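Local coordinates for putative cobalamin synthesis related protein (Corynebacterium diphtheriae, PDB 2NPN) that binds S-adenosylmethionine and is probably a precorrin-6A synthase (deacetylating), a methyltransferase of adenosylcobalamin biosynthesis, at residues Q233-T236 and W240-D243; P113-S118 and V183-G188. One frame throughout, in Å; residues are numbered along the deposited sequence.

Contact 1 of 2, residues Q233-T236 and W240-D243; sequences QLRT and WIMD. With SAM (S-adenosylmethionine), chain C.
Ile241 reaches back against the last turns of helix 220-238 and lays its two branches on two successive helix residues. Its CD1 meets the flank of Leu234, 3.7 Å from Leu234 CB and slightly farther from the CD1 methyl of that leucine, the two side chains running obliquely past each other. The other branch, CG2, packs against the bent chain of Arg235, 3.9 Å from Arg235 NE and about as close to its CB. Arg235 sets out with CG anti to the backbone N (chi1 -170°) and then turns at chi3 (-72°), which carries the guanidinium across Ile241 at about a right angle; the methyl approaches the planar group obliquely. On the way, Arg235 CG passes 4.0 Å from Trp240 CA, adding an aliphatic overlap with the backbone. Trp240 N comes within 3.4 Å of Arg235 O, but the angle is too poor for a hydrogen bond, and Trp240 O is buried here without a polar partner. Between the segments the contact is largely apolar. The side chain of Trp240 leaves the backbone on the side away from the helix, and its indole meets Phe207 edge-to-face.

Beyond Ile241 the chain turns its other side to the cofactor. Met242, a selenomethionine, bends at chi3 and brings its CE to 3.5 Å from N7 of the S-adenosylmethionine adenine, with CB close to C4 of the same ring. Asp243 O accepts a 2.8 Å hydrogen bond from the ribose O2', while its carboxylate is held by a salt bridge to Lys231 and a hydrogen bond from Trp204. The arrangement is a helix-to-strand connection folded back on its own helix, joining helix 220-238 to strand 243-249 at the adenosine end of the cofactor pocket of a tetrapyrrole methylase.

Contact 2 of 2, residues P113-S118 and V183-G188; sequences PSLYDS and VVMLDG. With SAM (S-adenosylmethionine), chain C.
Tyr116 offers a flat ring, and two bumps from residues 183-188 fit round it: Leu186 over one face and the selenium of Met185, a selenomethionine, at the edge. The CD1 methyl of Leu186 rests on the inner part of the ring, 4.0 Å from Tyr116 CG, so it covers the root of the side chain and leaves the hydroxyl end aside. The selenium comes in nearly in the ring plane, 86° off the normal and 3.8 Å from Tyr116 CD2, an edge-on Met-aromatic contact. It also fills the notch between this edge and Leu115, whose CD2 lies 3.9 Å from Met185 SE. Leu115 forms the other wall of the notch: CG stands anti to the backbone N (chi1 179°), and the end of the side chain comes nearer to the strand than its first bond suggests.

S-adenosylmethionine shares the same surfaces. A bend about the CG-SE bond of Met185 (chi3 78°) swings the CE methyl to the ribose, 3.3 Å from O4'. Leu186 CD2, the branch that does not touch the tyrosine, packs near O3' and C5'. Tyr116 CB lies 3.9 Å from the sulfonium SD, and Leu115 CD2 reaches towards the carboxylate.

Polar bonds hold the cofactor at its amino group and at its ribose. The amino nitrogen donates to Leu115 O, and Leu186 N donates to O2' at 3.0 Å, with a second, weak bond to O3'. Met185 also touches Val145 of helix 144-152, while Tyr116 and Leu186 reach Thr167. Within these two segments the chemistry is divided: apolar side chains shape the pocket while backbone groups supply polar recognition. Tyr116 O lies 3.1 Å from the methyl carbon CE of the cofactor, where its partial negative charge could stabilise the positive charge of the sulfonium, spread in part onto the methyl group, consistent with a methyl-donor site.

How the contacts relate
Two contacts 16 Å apart, centre to centre, illustrate how one cofactor can draw on distant parts of a chain. Contact 2 comes first in sequence and closes before contact 1 opens. It spans the fold, pairing the loop after strand 104-109 of the parallel sheet with strand 181-185 of the mixed sheet. Contact 1 is local, at the end of helix 220-238, but leads into strand 243-249, the antiparallel neighbour of strand 181-185. The two also touch directly, Arg235 NH2 lying 3.1 Å from Gly188 O. Lys231, outside both, makes a salt bridge to the Asp243 carboxylate and a hydrogen bond to Asp187 O. S-adenosylmethionine thus lies between the two sheets, with both contacts contributing to its pocket.

Contact 1 of 2, residues Q233-T236 and W240-D243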
loop_
_atom_site.group_PDB
_atom_site.type_symbol
_atom_site.label_atom_id
_atom_site.label_comp_id
_atom_site.label_asym_id
_atom_site.label_seq_id
_atom_site.Cartn_x
_atom_site.Cartn_y
_atom_site.Cartn_z
ATOM N N GLN A 233 -15.578 10.406 -11.496
ATOM C CA GLN A 233 -16.894 9.890 -11.124
ATOM C C GLN A 233 -16.767 9.040 -9.841
ATOM O O GLN A 233 -17.480 9.265 -8.852
ATOM C CB GLN A 233 -17.506 9.069 -12.285
ATOM C CG GLN A 233 -17.867 9.903 -13.566
ATOM C CD GLN A 233 -18.118 9.094 -14.884
ATOM O OE1 GLN A 233 -17.972 7.855 -14.953
ATOM N NE2 GLN A 233 -18.540 9.823 -15.937
ATOM N N LEU A 234 -15.798 8.123 -9.842
ATOM C CA LEU A 234 -15.580 7.241 -8.703
ATOM C C LEU A 234 -15.110 7.983 -7.456
ATOM O O LEU A 234 -15.548 7.644 -6.339
ATOM C CB LEU A 234 -14.581 6.153 -9.052
ATOM C CG LEU A 234 -15.044 5.166 -10.137
ATOM C CD1 LEU A 234 -13.903 4.278 -10.614
ATOM C CD2 LEU A 234 -16.218 4.356 -9.601
ATOM N N ARG A 235 -14.237 8.980 -7.633
ATOM C CA ARG A 235 -13.761 9.753 -6.506
ATOM C C ARG A 235 -14.898 10.552 -5.850
ATOM O O ARG A 235 -14.991 10.662 -4.619
ATOM C CB ARG A 235 -12.669 10.710 -6.933
ATOM C CG ARG A 235 -12.008 11.332 -5.752
ATOM C CD ARG A 235 -11.184 12.499 -6.092
ATOM N NE ARG A 235 -9.968 12.126 -6.786
ATOM C CZ ARG A 235 -9.722 12.332 -8.078
ATOM N NH1 ARG A 235 -10.612 12.923 -8.880
ATOM N NH2 ARG A 235 -8.557 11.940 -8.573
ATOM N N THR A 236 -15.749 11.153 -6.674
ATOM C CA THR A 236 -16.878 11.908 -6.144
ATOM C C THR A 236 -17.804 10.989 -5.338
ATOM O O THR A 236 -18.207 11.306 -4.205
ATOM C CB THR A 236 -17.633 12.577 -7.284
ATOM O OG1 THR A 236 -16.733 13.466 -7.962
ATOM C CG2 THR A 236 -18.851 13.363 -6.749
ATOM N N TRP A 240 -12.989 9.171 -2.323
ATOM C CA TRP A 240 -11.566 8.948 -2.558
ATOM C C TRP A 240 -11.429 7.885 -3.633
ATOM O O TRP A 240 -12.383 7.192 -3.985
ATOM C CB TRP A 240 -10.860 8.464 -1.293
ATOM C CG TRP A 240 -11.408 7.155 -0.769
ATOM C CD1 TRP A 240 -12.524 6.997 0.016
ATOM C CD2 TRP A 240 -10.884 5.830 -0.974
ATOM N NE1 TRP A 240 -12.730 5.671 0.295
ATOM C CE2 TRP A 240 -11.734 4.931 -0.278
ATOM C CE3 TRP A 240 -9.784 5.314 -1.660
ATOM C CZ2 TRP A 240 -11.529 3.557 -0.282
ATOM C CZ3 TRP A 240 -9.569 3.941 -1.635
ATOM C CH2 TRP A 240 -10.442 3.084 -0.954
ATOM N N ILE A 241 -10.222 7.755 -4.155
ATOM C CA ILE A 241 -9.933 6.660 -5.080
ATOM C C ILE A 241 -8.457 6.311 -5.010
ATOM O O ILE A 241 -7.640 7.193 -4.785
ATOM C CB ILE A 241 -10.328 7.000 -6.550
ATOM C CG1 ILE A 241 -10.085 5.795 -7.476
ATOM C CG2 ILE A 241 -9.559 8.226 -7.102
ATOM C CD1 ILE A 241 -10.893 5.910 -8.737
HETATM N N MSE A 242 -8.128 5.025 -5.137
HETATM C CA MSE A 242 -6.740 4.627 -5.326
HETATM C C MSE A 242 -6.708 3.789 -6.580
HETATM O O MSE A 242 -7.486 2.840 -6.699
HETATM C CB MSE A 242 -6.190 3.832 -4.155
HETATM C CG MSE A 242 -5.938 4.678 -2.916
HETATM SE SE MSE A 242 -5.039 3.699 -1.509
HETATM C CE MSE A 242 -6.313 2.244 -1.319
ATOM N N ASP A 243 -5.867 4.204 -7.515
ATOM C CA ASP A 243 -5.675 3.502 -8.769
ATOM C C ASP A 243 -4.201 3.152 -8.960
ATOM O O ASP A 243 -3.298 3.832 -8.419
ATOM C CB ASP A 243 -6.226 4.248 -10.008
ATOM C CG ASP A 243 -5.530 5.631 -10.295
ATOM O OD1 ASP A 243 -4.893 6.205 -9.380
ATOM O OD2 ASP A 243 -5.673 6.192 -11.428
HETATM N N SAM C . 2.456 -0.762 0.169
HETATM C CA SAM C . 1.377 -0.652 -0.859
HETATM C C SAM C . 1.443 -1.792 -1.858
HETATM O O SAM C . 0.586 -1.846 -2.781
HETATM O OXT SAM C . 2.313 -2.675 -1.720
HETATM C CB SAM C . 1.447 0.712 -1.570
HETATM C CG SAM C . 1.114 1.902 -0.669
HETATM S SD SAM C . 1.057 3.533 -1.489
HETATM C CE SAM C . 0.780 4.511 0.015
HETATM C "C5'" SAM C . -0.632 3.773 -2.141
HETATM C "C4'" SAM C . -0.761 3.555 -3.658
HETATM O "O4'" SAM C . -0.836 2.193 -3.916
HETATM C "C3'" SAM C . -2.029 4.127 -4.295
HETATM O "O3'" SAM C . -1.912 5.496 -4.592
HETATM C "C2'" SAM C . -2.215 3.279 -5.524
HETATM O "O2'" SAM C . -1.269 3.655 -6.509
HETATM C "C1'" SAM C . -1.814 1.946 -4.930
HETATM N N9 SAM C . -2.959 1.188 -4.378
HETATM C C8 SAM C . -3.048 0.702 -3.084
HETATM N N7 SAM C . -4.168 -0.010 -2.934
HETATM C C5 SAM C . -4.793 -0.033 -4.149
HETATM C C6 SAM C . -5.942 -0.663 -4.604
HETATM N N6 SAM C . -6.720 -1.422 -3.790
HETATM N N1 SAM C . -6.315 -0.500 -5.933
HETATM C C2 SAM C . -5.505 0.214 -6.795
HETATM N N3 SAM C . -4.366 0.831 -6.353
HETATM C C4 SAM C . -3.991 0.697 -5.057
#

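Contact 2 of 2, residues P113-S118 and V183-G188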
loop_
_atom_site.group_PDB
_atom_site.type_symbol
_atom_site.label_atom_id
_atom_site.label_comp_id
_atom_site.label_asym_id
_atom_site.label_seq_id
_atom_site.Cartn_x
_atom_site.Cartn_y
_atom_site.Cartn_z
ATOM N N PRO A 113 5.126 -4.189 2.950
ATOM C CA PRO A 113 5.693 -3.098 3.728
ATOM C C PRO A 113 6.794 -2.314 3.036
ATOM O O PRO A 113 7.110 -1.174 3.446
ATOM C CB PRO A 113 6.233 -3.809 5.001
ATOM C CG PRO A 113 5.517 -5.105 5.036
ATOM C CD PRO A 113 5.257 -5.497 3.628
ATOM N N SER A 114 7.405 -2.914 2.019
ATOM C CA SER A 114 8.569 -2.280 1.387
ATOM C C SER A 114 8.222 -1.146 0.430
ATOM O O SER A 114 9.123 -0.335 0.083
ATOM C CB SER A 114 9.340 -3.311 0.554
ATOM O OG SER A 114 8.606 -3.689 -0.606
ATOM N N LEU A 115 6.965 -1.101 -0.021
ATOM C CA LEU A 115 6.627 -0.347 -1.235
ATOM C C LEU A 115 5.796 0.923 -0.927
ATOM O O LEU A 115 4.637 0.852 -0.548
ATOM C CB LEU A 115 5.897 -1.259 -2.223
ATOM C CG LEU A 115 5.467 -0.601 -3.532
ATOM C CD1 LEU A 115 6.660 -0.104 -4.336
ATOM C CD2 LEU A 115 4.639 -1.617 -4.321
ATOM N N TYR A 116 6.398 2.077 -1.166
ATOM C CA TYR A 116 5.725 3.374 -0.933
ATOM C C TYR A 116 4.930 3.374 0.372
ATOM O O TYR A 116 3.741 3.744 0.415
ATOM C CB TYR A 116 4.854 3.812 -2.122
ATOM C CG TYR A 116 5.642 4.080 -3.385
ATOM C CD1 TYR A 116 6.689 5.005 -3.399
ATOM C CD2 TYR A 116 5.388 3.397 -4.546
ATOM C CE1 TYR A 116 7.449 5.269 -4.540
ATOM C CE2 TYR A 116 6.135 3.644 -5.690
ATOM C CZ TYR A 116 7.177 4.578 -5.692
ATOM O OH TYR A 116 7.948 4.775 -6.818
ATOM N N ASP A 117 5.613 3.026 1.442
ATOM C CA ASP A 117 5.017 3.017 2.784
ATOM C C ASP A 117 6.047 3.449 3.801
ATOM O O ASP A 117 7.214 3.044 3.703
ATOM C CB ASP A 117 4.484 1.613 3.122
ATOM C CG ASP A 117 3.686 1.606 4.387
ATOM O OD1 ASP A 117 2.473 1.868 4.322
ATOM O OD2 ASP A 117 4.291 1.404 5.469
ATOM N N SER A 118 5.620 4.233 4.797
ATOM C CA SER A 118 6.561 4.830 5.755
ATOM C C SER A 118 6.677 4.065 7.076
ATOM O O SER A 118 7.478 4.447 7.949
ATOM C CB SER A 118 6.138 6.267 6.062
ATOM O OG SER A 118 4.838 6.279 6.605
ATOM N N VAL A 183 5.003 1.237 -14.408
ATOM C CA VAL A 183 3.868 1.129 -13.480
ATOM C C VAL A 183 3.775 2.438 -12.703
ATOM O O VAL A 183 4.795 2.949 -12.209
ATOM C CB VAL A 183 4.071 -0.022 -12.503
ATOM C CG1 VAL A 183 2.912 -0.053 -11.459
ATOM C CG2 VAL A 183 4.183 -1.341 -13.261
ATOM N N VAL A 184 2.580 3.006 -12.593
ATOM C CA VAL A 184 2.371 4.291 -11.959
ATOM C C VAL A 184 1.438 4.141 -10.738
ATOM O O VAL A 184 0.352 3.565 -10.844
ATOM C CB VAL A 184 1.810 5.326 -12.898
ATOM C CG1 VAL A 184 1.704 6.684 -12.240
ATOM C CG2 VAL A 184 2.614 5.391 -14.206
HETATM N N MSE A 185 1.948 4.595 -9.612
HETATM C CA MSE A 185 1.233 4.611 -8.350
HETATM C C MSE A 185 1.131 6.051 -7.844
HETATM O O MSE A 185 1.805 6.963 -8.325
HETATM C CB MSE A 185 1.962 3.723 -7.312
HETATM C CG MSE A 185 2.151 2.329 -7.833
HETATM SE SE MSE A 185 3.158 1.121 -6.648
HETATM C CE MSE A 185 1.729 0.739 -5.428
ATOM N N LEU A 186 0.294 6.252 -6.821
ATOM C CA LEU A 186 0.220 7.551 -6.161
ATOM C C LEU A 186 -0.148 8.692 -7.161
ATOM O O LEU A 186 0.215 9.842 -6.939
ATOM C CB LEU A 186 1.510 7.869 -5.429
ATOM C CG LEU A 186 1.808 6.950 -4.255
ATOM C CD1 LEU A 186 3.219 7.197 -3.736
ATOM C CD2 LEU A 186 0.811 7.227 -3.116
ATOM N N ASP A 187 -0.932 8.401 -8.186
ATOM C CA ASP A 187 -1.330 9.450 -9.139
ATOM C C ASP A 187 -2.670 10.011 -8.705
ATOM O O ASP A 187 -3.681 9.328 -8.809
ATOM C CB ASP A 187 -1.481 8.910 -10.586
ATOM C CG ASP A 187 -1.752 10.009 -11.616
ATOM O OD1 ASP A 187 -1.766 11.224 -11.270
ATOM O OD2 ASP A 187 -1.921 9.635 -12.791
ATOM N N GLY A 188 -2.651 11.231 -8.194
ATOM C CA GLY A 188 -3.885 11.923 -7.793
ATOM C C GLY A 188 -4.606 12.592 -8.936
ATOM O O GLY A 188 -5.676 13.169 -8.723
HETATM N N SAM C . 2.456 -0.762 0.169
HETATM C CA SAM C . 1.377 -0.652 -0.859
HETATM C C SAM C . 1.443 -1.792 -1.858
HETATM O O SAM C . 0.586 -1.846 -2.781
HETATM O OXT SAM C . 2.313 -2.675 -1.720
HETATM C CB SAM C . 1.447 0.712 -1.570
HETATM C CG SAM C . 1.114 1.902 -0.669
HETATM S SD SAM C . 1.057 3.533 -1.489
HETATM C CE SAM C . 0.780 4.511 0.015
HETATM C "C5'" SAM C . -0.632 3.773 -2.141
HETATM C "C4'" SAM C . -0.761 3.555 -3.658
HETATM O "O4'" SAM C . -0.836 2.193 -3.916
HETATM C "C3'" SAM C . -2.029 4.127 -4.295
HETATM O "O3'" SAM C . -1.912 5.496 -4.592
HETATM C "C2'" SAM C . -2.215 3.279 -5.524
HETATM O "O2'" SAM C . -1.269 3.655 -6.509
HETATM C "C1'" SAM C . -1.814 1.946 -4.930
HETATM N N9 SAM C . -2.959 1.188 -4.378
HETATM C C8 SAM C . -3.048 0.702 -3.084
HETATM N N7 SAM C . -4.168 -0.010 -2.934
HETATM C C5 SAM C . -4.793 -0.033 -4.149
HETATM C C6 SAM C . -5.942 -0.663 -4.604
HETATM N N6 SAM C . -6.720 -1.422 -3.790
HETATM N N1 SAM C . -6.315 -0.500 -5.933
HETATM C C2 SAM C . -5.505 0.214 -6.795
HETATM N N3 SAM C . -4.366 0.831 -6.353
HETATM C C4 SAM C . -3.991 0.697 -5.057
#